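Local coordinates for protein pelota homolog (Archaeoglobus fulgidus, PDB 3OBY), which probably recognises stalled ribosomes and promotes their release and the degradation of damaged mRNA, to which an endoribonuclease activity may contribute, at residues Thr135-Tyr140 with Ala191-Ala196; Phe195-Phe200 with Val217-Ser222; Glu175-Leu180 with Glu206-Met211; Arg128-Met133 with Val145-Gly150. All coordinates share one frame; numbering follows the deposited sequence.

Contact 1: residues Thr135-Tyr140 with Ala191-Ala196; sequences TIEEGY and AGPGFA
Thr135 and Ala191 form a parallel beta bridge where strands 131-137 and 187-191 run side by side in the mixed sheet of eRF1 domain 2, with their CA atoms 4.7 Å apart. The carbonyl of Ala191 ends the ladder: its O accepts the N-H of Ile136 at 2.8 Å, in the carbonyl plane. Gly192 then brings its CA to 3.4 Å from Ile136 O, a CA-H...O contact. A side chain on Gly192 would run into that same oxygen, and its backbone angles also suit glycine alone.

Beyond Gly192 the loop swings round the end of strand 131-137. Pro193 lays its ring obliquely across the stem of Glu137, CG lying 3.5 Å from Glu137 CB. The methyl of Ala196, at the start of helix 196-207, sits 3.8 Å from Glu137 CA. With CG1 of Ile136 anti to the backbone N (chi1 -167°), CG2 falls between N and the carbonyl carbon and meets Ala196 CB at 4.2 Å; Phe172 and Phe173 of helix 172-183 also pack on this isoleucine. On the sheet face that carries Thr135 and Ala191 lies helix 224-233, where the hydroxyl of Thr135 is bonded to Gly224 N.

One backbone bond joins the segments, and the rest is aliphatic and backbone packing, so the loop's fit probably depends on its small residues, Gly192 and Ala196, more than on polar side chains.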
loop_
_atom_site.group_PDB
_atom_site.type_symbol
_atom_site.label_atom_id
_atom_site.label_comp_id
_atom_site.label_asym_id
_atom_site.label_seq_id
_atom_site.Cartn_x
_atom_site.Cartn_y
_atom_site.Cartn_z
ATOM N N THR A 135 -2.792 -2.003 -24.829
ATOM C CA THR A 135 -1.613 -1.796 -25.659
ATOM C C THR A 135 -2.170 -1.343 -26.996
ATOM O O THR A 135 -3.090 -1.965 -27.527
ATOM C CB THR A 135 -0.819 -3.089 -25.840
ATOM O OG1 THR A 135 -1.706 -4.145 -26.228
ATOM C CG2 THR A 135 -0.116 -3.459 -24.547
ATOM N N ILE A 136 -1.635 -0.254 -27.530
ATOM C CA ILE A 136 -2.135 0.274 -28.790
ATOM C C ILE A 136 -1.040 0.795 -29.706
ATOM O O ILE A 136 -0.034 1.353 -29.263
ATOM C CB ILE A 136 -3.145 1.415 -28.539
ATOM C CG1 ILE A 136 -3.899 1.750 -29.827
ATOM C CG2 ILE A 136 -2.414 2.653 -28.036
ATOM C CD1 ILE A 136 -4.965 2.825 -29.653
ATOM N N GLU A 137 -1.261 0.599 -30.998
ATOM C CA GLU A 137 -0.343 1.035 -32.035
ATOM C C GLU A 137 -1.244 1.308 -33.232
ATOM O O GLU A 137 -2.374 0.825 -33.267
ATOM C CB GLU A 137 0.650 -0.079 -32.365
ATOM C CG GLU A 137 0.054 -1.228 -33.160
ATOM C CD GLU A 137 0.984 -2.419 -33.248
ATOM O OE1 GLU A 137 2.155 -2.239 -33.644
ATOM O OE2 GLU A 137 0.540 -3.539 -32.921
ATOM N N GLU A 138 -0.755 2.076 -34.199
ATOM C CA GLU A 138 -1.550 2.404 -35.380
ATOM C C GLU A 138 -2.431 1.260 -35.865
ATOM O O GLU A 138 -1.941 0.178 -36.185
ATOM C CB GLU A 138 -0.650 2.857 -36.534
ATOM C CG GLU A 138 -0.218 4.315 -36.480
ATOM C CD GLU A 138 0.324 4.804 -37.817
ATOM O OE1 GLU A 138 1.322 4.231 -38.303
ATOM O OE2 GLU A 138 -0.252 5.759 -38.383
ATOM N N GLY A 139 -3.737 1.514 -35.901
ATOM C CA GLY A 139 -4.696 0.530 -36.369
ATOM C C GLY A 139 -4.832 -0.786 -35.623
ATOM O O GLY A 139 -5.386 -1.742 -36.164
ATOM N N TYR A 140 -4.346 -0.857 -34.390
ATOM C CA TYR A 140 -4.457 -2.098 -33.630
ATOM C C TYR A 140 -4.402 -1.883 -32.121
ATOM O O TYR A 140 -3.579 -1.114 -31.620
ATOM C CB TYR A 140 -3.356 -3.076 -34.050
ATOM C CG TYR A 140 -3.416 -4.398 -33.326
ATOM C CD1 TYR A 140 -4.569 -5.184 -33.365
ATOM C CD2 TYR A 140 -2.322 -4.867 -32.604
ATOM C CE1 TYR A 140 -4.630 -6.402 -32.700
ATOM C CE2 TYR A 140 -2.371 -6.084 -31.938
ATOM C CZ TYR A 140 -3.527 -6.846 -31.991
ATOM O OH TYR A 140 -3.572 -8.055 -31.342
ATOM N N ALA A 191 -0.301 1.560 -22.940
ATOM C CA ALA A 191 1.063 1.391 -23.431
ATOM C C ALA A 191 1.065 1.042 -24.910
ATOM O O ALA A 191 0.012 0.802 -25.496
ATOM C CB ALA A 191 1.778 0.305 -22.641
ATOM N N GLY A 192 2.256 1.010 -25.504
ATOM C CA GLY A 192 2.378 0.693 -26.916
ATOM C C GLY A 192 3.516 1.437 -27.593
ATOM O O GLY A 192 4.117 2.337 -27.004
ATOM N N PRO A 193 3.843 1.075 -28.840
ATOM C CA PRO A 193 4.922 1.725 -29.586
ATOM C C PRO A 193 4.521 3.070 -30.189
ATOM O O PRO A 193 3.411 3.227 -30.692
ATOM C CB PRO A 193 5.245 0.696 -30.662
ATOM C CG PRO A 193 3.891 0.127 -30.967
ATOM C CD PRO A 193 3.315 -0.084 -29.582
ATOM N N GLY A 194 5.438 4.027 -30.120
ATOM C CA GLY A 194 5.207 5.319 -30.697
ATOM C C GLY A 194 4.283 6.217 -29.922
ATOM O O GLY A 194 4.274 6.289 -28.680
ATOM N N PHE A 195 3.467 6.915 -30.687
ATOM C CA PHE A 195 2.570 7.885 -30.094
ATOM C C PHE A 195 1.115 7.505 -30.158
ATOM O O PHE A 195 0.277 8.294 -29.708
ATOM C CB PHE A 195 2.785 9.217 -30.755
ATOM C CG PHE A 195 4.190 9.703 -30.676
ATOM C CD1 PHE A 195 5.152 9.235 -31.560
ATOM C CD2 PHE A 195 4.553 10.652 -29.726
ATOM C CE1 PHE A 195 6.458 9.706 -31.501
ATOM C CE2 PHE A 195 5.856 11.127 -29.660
ATOM C CZ PHE A 195 6.810 10.654 -30.549
ATOM N N ALA A 196 0.799 6.367 -30.714
ATOM C CA ALA A 196 -0.599 6.076 -30.716
ATOM C C ALA A 196 -1.219 6.221 -29.281
ATOM O O ALA A 196 -2.306 6.789 -29.081
ATOM C CB ALA A 196 -0.771 4.769 -31.240
#

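Contact 2: residues Phe195-Phe200 with Val217-Ser222; sequences FAKNDF and VVDVSS
Lys197, in the first turn of helix 196-207, lies nearest Val217, their CA atoms 6.7 Å apart, and from Val217 the chain leaves strand 215-217 and curls so that the carbonyls of Val218 and Val220 turn towards Lys197 NZ. The lysine CG stands between the backbone N and the carbonyl carbon (chi1 52°), and from there the chain runs out extended, carrying the ammonium group past Val217 to the loop. On the way CD passes obliquely over the CG1 methyl of Val217 at 3.5 Å, and Asn198 brings OD1 to 3.7 Å from that methyl, the two side chains meeting at about a right angle.

Helix 196-207 belongs to the beta-alpha-beta crossover between the parallel neighbours 187-191 and 215-217, and the lysine reaches the loops that follow both strands. Its strongest partner is Gly192 O, in the first of these loops. In the second, NZ donates to Val218 O at 2.9 Å, in the carbonyl plane and on a lone pair, and more weakly to Val220 O at 3.2 Å. A methionine in its place would probably leave these three carbonyls without their shared donor. The carboxylate of Asp219, with OD2 4.4 Å from Lys197 NZ, is too distant for a salt bridge, although its charge may add to the negative potential round the ammonium group. On its far side the loop packs through Val220 on Ile231 of helix 224-233.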
loop_
_atom_site.group_PDB
_atom_site.type_symbol
_atom_site.label_atom_id
_atom_site.label_comp_id
_atom_site.label_asym_id
_atom_site.label_seq_id
_atom_site.Cartn_x
_atom_site.Cartn_y
_atom_site.Cartn_z
ATOM N N PHE A 195 3.467 6.915 -30.687
ATOM C CA PHE A 195 2.570 7.885 -30.094
ATOM C C PHE A 195 1.115 7.505 -30.158
ATOM O O PHE A 195 0.277 8.294 -29.708
ATOM C CB PHE A 195 2.785 9.217 -30.755
ATOM C CG PHE A 195 4.190 9.703 -30.676
ATOM C CD1 PHE A 195 5.152 9.235 -31.560
ATOM C CD2 PHE A 195 4.553 10.652 -29.726
ATOM C CE1 PHE A 195 6.458 9.706 -31.501
ATOM C CE2 PHE A 195 5.856 11.127 -29.660
ATOM C CZ PHE A 195 6.810 10.654 -30.549
ATOM N N ALA A 196 0.799 6.367 -30.714
ATOM C CA ALA A 196 -0.599 6.076 -30.716
ATOM C C ALA A 196 -1.219 6.221 -29.281
ATOM O O ALA A 196 -2.306 6.789 -29.081
ATOM C CB ALA A 196 -0.771 4.769 -31.240
ATOM N N LYS A 197 -0.524 5.654 -28.302
ATOM C CA LYS A 197 -0.995 5.655 -26.929
ATOM C C LYS A 197 -1.206 7.082 -26.467
ATOM O O LYS A 197 -2.209 7.404 -25.831
ATOM C CB LYS A 197 0.016 4.938 -26.028
ATOM C CG LYS A 197 1.435 5.454 -26.158
ATOM C CD LYS A 197 2.404 4.576 -25.385
ATOM C CE LYS A 197 3.849 4.996 -25.613
ATOM N NZ LYS A 197 4.802 4.052 -24.962
ATOM N N ASN A 198 -0.256 7.940 -26.805
ATOM C CA ASN A 198 -0.329 9.339 -26.425
ATOM C C ASN A 198 -1.579 10.000 -27.003
ATOM O O ASN A 198 -2.428 10.493 -26.259
ATOM C CB ASN A 198 0.934 10.064 -26.894
ATOM C CG ASN A 198 2.195 9.457 -26.313
ATOM O OD1 ASN A 198 2.393 9.455 -25.099
ATOM N ND2 ASN A 198 3.055 8.935 -27.179
ATOM N N ASP A 199 -1.703 9.998 -28.325
ATOM C CA ASP A 199 -2.864 10.614 -28.958
ATOM C C ASP A 199 -4.174 10.025 -28.442
ATOM O O ASP A 199 -5.180 10.728 -28.354
ATOM C CB ASP A 199 -2.799 10.462 -30.481
ATOM C CG ASP A 199 -1.520 11.029 -31.073
ATOM O OD1 ASP A 199 -0.957 11.985 -30.491
ATOM O OD2 ASP A 199 -1.087 10.522 -32.128
ATOM N N PHE A 200 -4.160 8.739 -28.100
ATOM C CA PHE A 200 -5.360 8.077 -27.593
ATOM C C PHE A 200 -5.785 8.725 -26.274
ATOM O O PHE A 200 -6.957 9.058 -26.085
ATOM C CB PHE A 200 -5.102 6.577 -27.389
ATOM C CG PHE A 200 -6.318 5.806 -26.952
ATOM C CD1 PHE A 200 -7.407 5.652 -27.806
ATOM C CD2 PHE A 200 -6.394 5.272 -25.666
ATOM C CE1 PHE A 200 -8.558 4.975 -27.384
ATOM C CE2 PHE A 200 -7.538 4.598 -25.236
ATOM C CZ PHE A 200 -8.622 4.452 -26.095
ATOM N N VAL A 217 -0.180 6.732 -19.306
ATOM C CA VAL A 217 0.566 6.221 -20.452
ATOM C C VAL A 217 1.974 5.834 -20.014
ATOM O O VAL A 217 2.721 6.667 -19.507
ATOM C CB VAL A 217 0.678 7.273 -21.566
ATOM C CG1 VAL A 217 1.483 6.719 -22.724
ATOM C CG2 VAL A 217 -0.700 7.677 -22.034
ATOM N N VAL A 218 2.325 4.568 -20.209
ATOM C CA VAL A 218 3.638 4.058 -19.829
ATOM C C VAL A 218 4.563 3.961 -21.038
ATOM O O VAL A 218 4.104 3.890 -22.179
ATOM C CB VAL A 218 3.506 2.674 -19.155
ATOM C CG1 VAL A 218 4.873 2.062 -18.915
ATOM C CG2 VAL A 218 2.771 2.826 -17.832
ATOM N N ASP A 219 5.867 3.961 -20.778
ATOM C CA ASP A 219 6.876 3.894 -21.830
ATOM C C ASP A 219 6.942 2.564 -22.582
ATOM O O ASP A 219 7.466 2.511 -23.693
ATOM C CB ASP A 219 8.256 4.204 -21.246
ATOM C CG ASP A 219 9.320 4.370 -22.315
ATOM O OD1 ASP A 219 10.519 4.386 -21.965
ATOM O OD2 ASP A 219 8.957 4.492 -23.506
ATOM N N VAL A 220 6.426 1.495 -21.982
ATOM C CA VAL A 220 6.439 0.177 -22.620
ATOM C C VAL A 220 6.124 0.253 -24.114
ATOM O O VAL A 220 5.194 0.941 -24.528
ATOM C CB VAL A 220 5.423 -0.778 -21.949
ATOM C CG1 VAL A 220 5.368 -2.098 -22.703
ATOM C CG2 VAL A 220 5.818 -1.021 -20.501
ATOM N N SER A 221 6.901 -0.463 -24.920
ATOM C CA SER A 221 6.707 -0.458 -26.367
ATOM C C SER A 221 6.041 -1.725 -26.874
ATOM O O SER A 221 5.396 -1.722 -27.926
ATOM C CB SER A 221 8.051 -0.282 -27.075
ATOM O OG SER A 221 8.635 0.970 -26.760
ATOM N N SER A 222 6.210 -2.810 -26.126
ATOM C CA SER A 222 5.636 -4.099 -26.483
ATOM C C SER A 222 4.142 -3.943 -26.756
ATOM O O SER A 222 3.569 -2.879 -26.539
ATOM C CB SER A 222 5.854 -5.090 -25.338
ATOM O OG SER A 222 7.149 -4.947 -24.772
#

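Contact 3: residues Glu175-Leu180 with Glu206-Met211; sequences EVAAKL and ERYPEM
Met211 keeps CG anti to its backbone N (chi1 -170°) and runs straight out towards helix 172-183 before bending at the thioether (chi3 -70°), which lays its terminal methyl against Ala177 and Leu180. Tyr208 instead turns CG away from its own carbonyl carbon (chi1 -66°), carrying the ring to Ala177 and the hydroxyl on towards Ala178.

The methionine CE rests 3.8 Å from Ala177 O and 4.0 Å from Leu180 CB, with SD also 4.0 Å from that CB; the side chains of Leu180 and Met211 meet at about a right angle. One turn back, the Ala177 methyl approaches the tyrosine ring obliquely, 3.7 Å from CE2. Tyr208 OH passes 4.1 Å from Ala178 CA.

Tyr208 is the junction between helices 196-207 and 209-212: the first residue after one to leave helical geometry and the N-cap position of the other. The side chains of Tyr208 and Met211 also touch Glu181, while Phe203 and Leu204 of helix 196-207 pack on Ala177.

Between the segments the adhesion is entirely van der Waals. The small side chain of Ala177 is consistent with the close approach of the tyrosine ring, and the flexible thioether fits the surface beside Leu180.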
loop_
_atom_site.group_PDB
_atom_site.type_symbol
_atom_site.label_atom_id
_atom_site.label_comp_id
_atom_site.label_asym_id
_atom_site.label_seq_id
_atom_site.Cartn_x
_atom_site.Cartn_y
_atom_site.Cartn_z
ATOM N N GLU A 175 -13.889 3.676 -31.181
ATOM C CA GLU A 175 -14.348 2.301 -31.008
ATOM C C GLU A 175 -13.686 1.643 -29.804
ATOM O O GLU A 175 -14.346 0.949 -29.030
ATOM C CB GLU A 175 -14.062 1.484 -32.271
ATOM C CG GLU A 175 -14.881 1.906 -33.481
ATOM C CD GLU A 175 -14.537 1.109 -34.724
ATOM O OE1 GLU A 175 -13.624 0.259 -34.654
ATOM O OE2 GLU A 175 -15.177 1.334 -35.774
ATOM N N VAL A 176 -12.381 1.860 -29.654
ATOM C CA VAL A 176 -11.640 1.294 -28.532
ATOM C C VAL A 176 -12.191 1.873 -27.237
ATOM O O VAL A 176 -12.503 1.138 -26.293
ATOM C CB VAL A 176 -10.135 1.642 -28.613
ATOM C CG1 VAL A 176 -9.398 1.063 -27.414
ATOM C CG2 VAL A 176 -9.546 1.108 -29.900
ATOM N N ALA A 177 -12.310 3.195 -27.207
ATOM C CA ALA A 177 -12.810 3.891 -26.037
ATOM C C ALA A 177 -14.191 3.404 -25.616
ATOM O O ALA A 177 -14.472 3.261 -24.426
ATOM C CB ALA A 177 -12.854 5.394 -26.311
ATOM N N ALA A 178 -15.050 3.132 -26.591
ATOM C CA ALA A 178 -16.425 2.713 -26.301
ATOM C C ALA A 178 -16.417 1.338 -25.653
ATOM O O ALA A 178 -17.253 1.038 -24.770
ATOM C CB ALA A 178 -17.229 2.658 -27.583
ATOM N N LYS A 179 -15.492 0.496 -26.063
ATOM C CA LYS A 179 -15.553 -0.784 -25.438
ATOM C C LYS A 179 -14.794 -0.719 -24.111
ATOM O O LYS A 179 -15.152 -1.458 -23.169
ATOM C CB LYS A 179 -15.129 -1.803 -26.485
ATOM C CG LYS A 179 -13.837 -1.491 -27.136
ATOM C CD LYS A 179 -13.460 -2.595 -28.099
ATOM C CE LYS A 179 -14.350 -2.614 -29.318
ATOM N NZ LYS A 179 -13.955 -3.679 -30.266
ATOM N N LEU A 180 -13.757 0.089 -24.000
ATOM C CA LEU A 180 -13.170 0.151 -22.684
ATOM C C LEU A 180 -14.293 0.631 -21.698
ATOM O O LEU A 180 -14.446 0.133 -20.572
ATOM C CB LEU A 180 -12.072 1.166 -22.671
ATOM C CG LEU A 180 -10.734 0.817 -23.307
ATOM C CD1 LEU A 180 -9.869 2.061 -23.337
ATOM C CD2 LEU A 180 -10.045 -0.282 -22.506
ATOM N N GLU A 206 -10.509 14.389 -24.049
ATOM C CA GLU A 206 -11.537 15.217 -24.674
ATOM C C GLU A 206 -12.911 14.558 -24.779
ATOM O O GLU A 206 -13.929 15.203 -24.539
ATOM C CB GLU A 206 -11.090 15.667 -26.070
ATOM C CG GLU A 206 -12.152 16.471 -26.816
ATOM C CD GLU A 206 -11.721 16.872 -28.213
ATOM O OE1 GLU A 206 -10.782 17.686 -28.338
ATOM O OE2 GLU A 206 -12.322 16.369 -29.188
ATOM N N ARG A 207 -12.946 13.281 -25.137
ATOM C CA ARG A 207 -14.211 12.577 -25.283
ATOM C C ARG A 207 -14.658 11.854 -24.016
ATOM O O ARG A 207 -15.849 11.733 -23.760
ATOM C CB ARG A 207 -14.109 11.577 -26.434
ATOM C CG ARG A 207 -13.781 12.196 -27.784
ATOM C CD ARG A 207 -15.037 12.650 -28.522
ATOM N NE ARG A 207 -15.115 12.073 -29.866
ATOM C CZ ARG A 207 -14.325 12.402 -30.887
ATOM N NH1 ARG A 207 -13.379 13.320 -30.740
ATOM N NH2 ARG A 207 -14.475 11.803 -32.062
ATOM N N TYR A 208 -13.708 11.375 -23.222
ATOM C CA TYR A 208 -14.039 10.653 -21.996
ATOM C C TYR A 208 -13.225 11.143 -20.793
ATOM O O TYR A 208 -12.376 10.420 -20.270
ATOM C CB TYR A 208 -13.797 9.158 -22.212
ATOM C CG TYR A 208 -14.717 8.517 -23.231
ATOM C CD1 TYR A 208 -15.843 7.806 -22.826
ATOM C CD2 TYR A 208 -14.454 8.608 -24.597
ATOM C CE1 TYR A 208 -16.686 7.195 -23.754
ATOM C CE2 TYR A 208 -15.293 8.003 -25.535
ATOM C CZ TYR A 208 -16.405 7.295 -25.104
ATOM O OH TYR A 208 -17.230 6.674 -26.013
ATOM N N PRO A 209 -13.495 12.372 -20.324
ATOM C CA PRO A 209 -12.776 12.958 -19.184
ATOM C C PRO A 209 -12.721 12.124 -17.906
ATOM O O PRO A 209 -11.713 12.131 -17.204
ATOM C CB PRO A 209 -13.485 14.302 -18.979
ATOM C CG PRO A 209 -14.861 14.038 -19.476
ATOM C CD PRO A 209 -14.608 13.243 -20.734
ATOM N N GLU A 210 -13.794 11.401 -17.607
ATOM C CA GLU A 210 -13.822 10.587 -16.401
ATOM C C GLU A 210 -12.903 9.380 -16.489
ATOM O O GLU A 210 -12.307 8.969 -15.490
ATOM C CB GLU A 210 -15.248 10.140 -16.103
ATOM C CG GLU A 210 -16.141 11.289 -15.705
ATOM C CD GLU A 210 -15.584 12.066 -14.523
ATOM O OE1 GLU A 210 -15.676 13.307 -14.544
ATOM O OE2 GLU A 210 -15.063 11.448 -13.571
ATOM N N MET A 211 -12.785 8.813 -17.684
ATOM C CA MET A 211 -11.920 7.662 -17.873
ATOM C C MET A 211 -10.470 8.131 -17.954
ATOM O O MET A 211 -9.560 7.472 -17.449
ATOM C CB MET A 211 -12.296 6.916 -19.156
ATOM C CG MET A 211 -11.615 5.561 -19.306
ATOM S SD MET A 211 -11.847 4.813 -20.930
ATOM C CE MET A 211 -13.594 4.408 -20.866
#

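Contact 4: residues Arg128-Met133 with Val145-Gly150; sequences RPEIVM and VLRQWG
Glu130 and Arg147 face each other end-on, carboxylate against guanidinium, their planes turned 26° apart. Arg147 NH1 donates to Glu130 OE1 and Arg147 NH2 to Glu130 OE2, each at 2.9 Å and nearly straight. Both oxygens are met on their syn sides, with the nitrogens somewhat out of the carboxylate plane. The glutamate gets there with CG anti to its backbone N (chi1 -176°) and a bend at the next bond. Val145 fills the corner: CG1 sits 3.9 Å above the guanidinium centre, and CG2 lies 3.7 Å from Glu130 CD.

A water bridges the strands, donating to Glu130 OE1 at 2.7 Å and to Leu146 O while accepting from Ile131 N. With an alanine at Glu130, the Arg147 guanidinium is likely to lose its carboxylate mate and the water one acceptor.

The salt bridge sits at the open end of the hairpin of strands 131-137 and 140-147; further in, Val132 and Val145 form a non-hydrogen-bonded antiparallel pair, and Leu146 N donates to Ile131 O at 3.0 Å. Leu146 CD1 and Met133 CE meet at 4.3 Å on the face covered by helix 224-233.

Paired charges and water thus close the hairpin's end, a backbone bond and aliphatic packing its strands.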
loop_
_atom_site.group_PDB
_atom_site.type_symbol
_atom_site.label_atom_id
_atom_site.label_comp_id
_atom_site.label_asym_id
_atom_site.label_seq_id
_atom_site.Cartn_x
_atom_site.Cartn_y
_atom_site.Cartn_z
ATOM N N ARG A 128 -6.627 -4.104 -4.431
ATOM C CA ARG A 128 -6.282 -3.547 -5.727
ATOM C C ARG A 128 -7.556 -3.224 -6.491
ATOM O O ARG A 128 -8.500 -4.009 -6.508
ATOM C CB ARG A 128 -5.452 -4.563 -6.506
ATOM C CG ARG A 128 -4.172 -4.018 -7.075
ATOM C CD ARG A 128 -2.945 -4.735 -6.520
ATOM N NE ARG A 128 -2.751 -4.518 -5.088
ATOM C CZ ARG A 128 -1.606 -4.752 -4.447
ATOM N NH1 ARG A 128 -0.549 -5.208 -5.108
ATOM N NH2 ARG A 128 -1.515 -4.537 -3.141
ATOM N N PRO A 129 -7.605 -2.053 -7.132
ATOM C CA PRO A 129 -8.775 -1.632 -7.901
ATOM C C PRO A 129 -8.799 -2.396 -9.219
ATOM O O PRO A 129 -7.777 -2.913 -9.651
ATOM C CB PRO A 129 -8.515 -0.148 -8.110
ATOM C CG PRO A 129 -7.048 -0.123 -8.318
ATOM C CD PRO A 129 -6.536 -1.044 -7.220
ATOM N N GLU A 130 -9.959 -2.475 -9.852
ATOM C CA GLU A 130 -10.050 -3.172 -11.125
ATOM C C GLU A 130 -9.166 -2.422 -12.116
ATOM O O GLU A 130 -9.436 -1.265 -12.453
ATOM C CB GLU A 130 -11.501 -3.197 -11.626
ATOM C CG GLU A 130 -11.705 -3.999 -12.908
ATOM C CD GLU A 130 -11.908 -5.487 -12.664
ATOM O OE1 GLU A 130 -11.122 -6.099 -11.901
ATOM O OE2 GLU A 130 -12.861 -6.045 -13.248
ATOM N N ILE A 131 -8.113 -3.090 -12.578
ATOM C CA ILE A 131 -7.169 -2.492 -13.517
ATOM C C ILE A 131 -7.261 -3.051 -14.941
ATOM O O ILE A 131 -7.287 -4.263 -15.148
ATOM C CB ILE A 131 -5.704 -2.693 -13.036
ATOM C CG1 ILE A 131 -5.525 -2.179 -11.607
ATOM C CG2 ILE A 131 -4.761 -1.964 -13.960
ATOM C CD1 ILE A 131 -5.938 -0.743 -11.429
ATOM N N VAL A 132 -7.293 -2.158 -15.923
ATOM C CA VAL A 132 -7.340 -2.572 -17.320
ATOM C C VAL A 132 -6.105 -2.073 -18.064
ATOM O O VAL A 132 -5.714 -0.914 -17.950
ATOM C CB VAL A 132 -8.598 -2.039 -18.049
ATOM C CG1 VAL A 132 -8.464 -2.276 -19.555
ATOM C CG2 VAL A 132 -9.838 -2.742 -17.526
ATOM N N MET A 133 -5.489 -2.966 -18.825
ATOM C CA MET A 133 -4.310 -2.619 -19.590
ATOM C C MET A 133 -4.649 -2.599 -21.072
ATOM O O MET A 133 -5.308 -3.507 -21.581
ATOM C CB MET A 133 -3.195 -3.624 -19.321
ATOM C CG MET A 133 -2.467 -3.403 -18.015
ATOM S SD MET A 133 -1.264 -4.691 -17.731
ATOM C CE MET A 133 -1.554 -5.075 -15.973
ATOM N N VAL A 145 -7.638 -7.364 -18.554
ATOM C CA VAL A 145 -7.907 -6.932 -17.200
ATOM C C VAL A 145 -7.013 -7.772 -16.303
ATOM O O VAL A 145 -6.667 -8.900 -16.647
ATOM C CB VAL A 145 -9.390 -7.146 -16.824
ATOM C CG1 VAL A 145 -9.746 -8.626 -16.926
ATOM C CG2 VAL A 145 -9.657 -6.609 -15.415
ATOM N N LEU A 146 -6.625 -7.213 -15.164
ATOM C CA LEU A 146 -5.764 -7.926 -14.243
ATOM C C LEU A 146 -6.594 -8.907 -13.417
ATOM O O LEU A 146 -7.695 -8.596 -12.969
ATOM C CB LEU A 146 -5.036 -6.936 -13.329
ATOM C CG LEU A 146 -3.945 -7.518 -12.430
ATOM C CD1 LEU A 146 -2.849 -8.132 -13.298
ATOM C CD2 LEU A 146 -3.378 -6.421 -11.538
ATOM N N ARG A 147 -6.056 -10.105 -13.246
ATOM C CA ARG A 147 -6.718 -11.146 -12.480
ATOM C C ARG A 147 -5.624 -11.850 -11.694
ATOM O O ARG A 147 -4.442 -11.594 -11.919
ATOM C CB ARG A 147 -7.433 -12.108 -13.426
ATOM C CG ARG A 147 -8.679 -11.508 -14.067
ATOM C CD ARG A 147 -9.846 -11.509 -13.091
ATOM N NE ARG A 147 -10.991 -10.743 -13.579
ATOM C CZ ARG A 147 -11.195 -9.454 -13.331
ATOM N NH1 ARG A 147 -10.329 -8.773 -12.593
ATOM N NH2 ARG A 147 -12.267 -8.845 -13.818
ATOM N N GLN A 148 -6.000 -12.727 -10.772
ATOM C CA GLN A 148 -5.009 -13.423 -9.959
ATOM C C GLN A 148 -3.907 -14.112 -10.760
ATOM O O GLN A 148 -2.737 -14.037 -10.391
ATOM C CB GLN A 148 -5.686 -14.462 -9.061
ATOM C CG GLN A 148 -6.863 -13.941 -8.270
ATOM C CD GLN A 148 -7.337 -14.933 -7.223
ATOM O OE1 GLN A 148 -8.418 -14.783 -6.653
ATOM N NE2 GLN A 148 -6.522 -15.950 -6.961
ATOM N N TRP A 149 -4.279 -14.776 -11.854
ATOM C CA TRP A 149 -3.309 -15.507 -12.671
ATOM C C TRP A 149 -2.586 -14.685 -13.733
ATOM O O TRP A 149 -1.765 -15.223 -14.474
ATOM C CB TRP A 149 -3.995 -16.703 -13.333
ATOM C CG TRP A 149 -5.039 -16.306 -14.326
ATOM C CD1 TRP A 149 -4.859 -16.069 -15.658
ATOM C CD2 TRP A 149 -6.428 -16.066 -14.059
ATOM N NE1 TRP A 149 -6.051 -15.701 -16.242
ATOM C CE2 TRP A 149 -7.030 -15.693 -15.282
ATOM C CE3 TRP A 149 -7.221 -16.132 -12.908
ATOM C CZ2 TRP A 149 -8.388 -15.386 -15.383
ATOM C CZ3 TRP A 149 -8.574 -15.824 -13.011
ATOM C CH2 TRP A 149 -9.141 -15.458 -14.238
ATOM N N GLY A 150 -2.886 -13.391 -13.810
ATOM C CA GLY A 150 -2.235 -12.541 -14.793
ATOM C C GLY A 150 -3.212 -11.678 -15.570
ATOM O O GLY A 150 -4.361 -11.521 -15.167
HETATM O O HOH W 1 -8.420 -5.725 -11.997
#

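Overall arrangement
From the N terminus, contact 4 opens at 128-133 and contact 1 at 135-140 on the same strand; contact 4 closes first, at 145-150, completing the hairpin while contact 1 is still open, so these two cross. Contact 3 opens at 175-180 on helix 172-183, inside the longer loop that contact 1 closes at 191-196, and crosses contact 1. Contact 2 starts on Phe195 and Ala196, which it shares with contact 1. Contact 3 closes at 206-211, before contact 2 ends at 217-222, so these cross as well. Contact 4 is in series with contacts 2 and 3. Phe200 packs on Val176 and Leu180, and Leu180 on Val132, so helices 172-183 and 196-207 join the mixed sheet in one core.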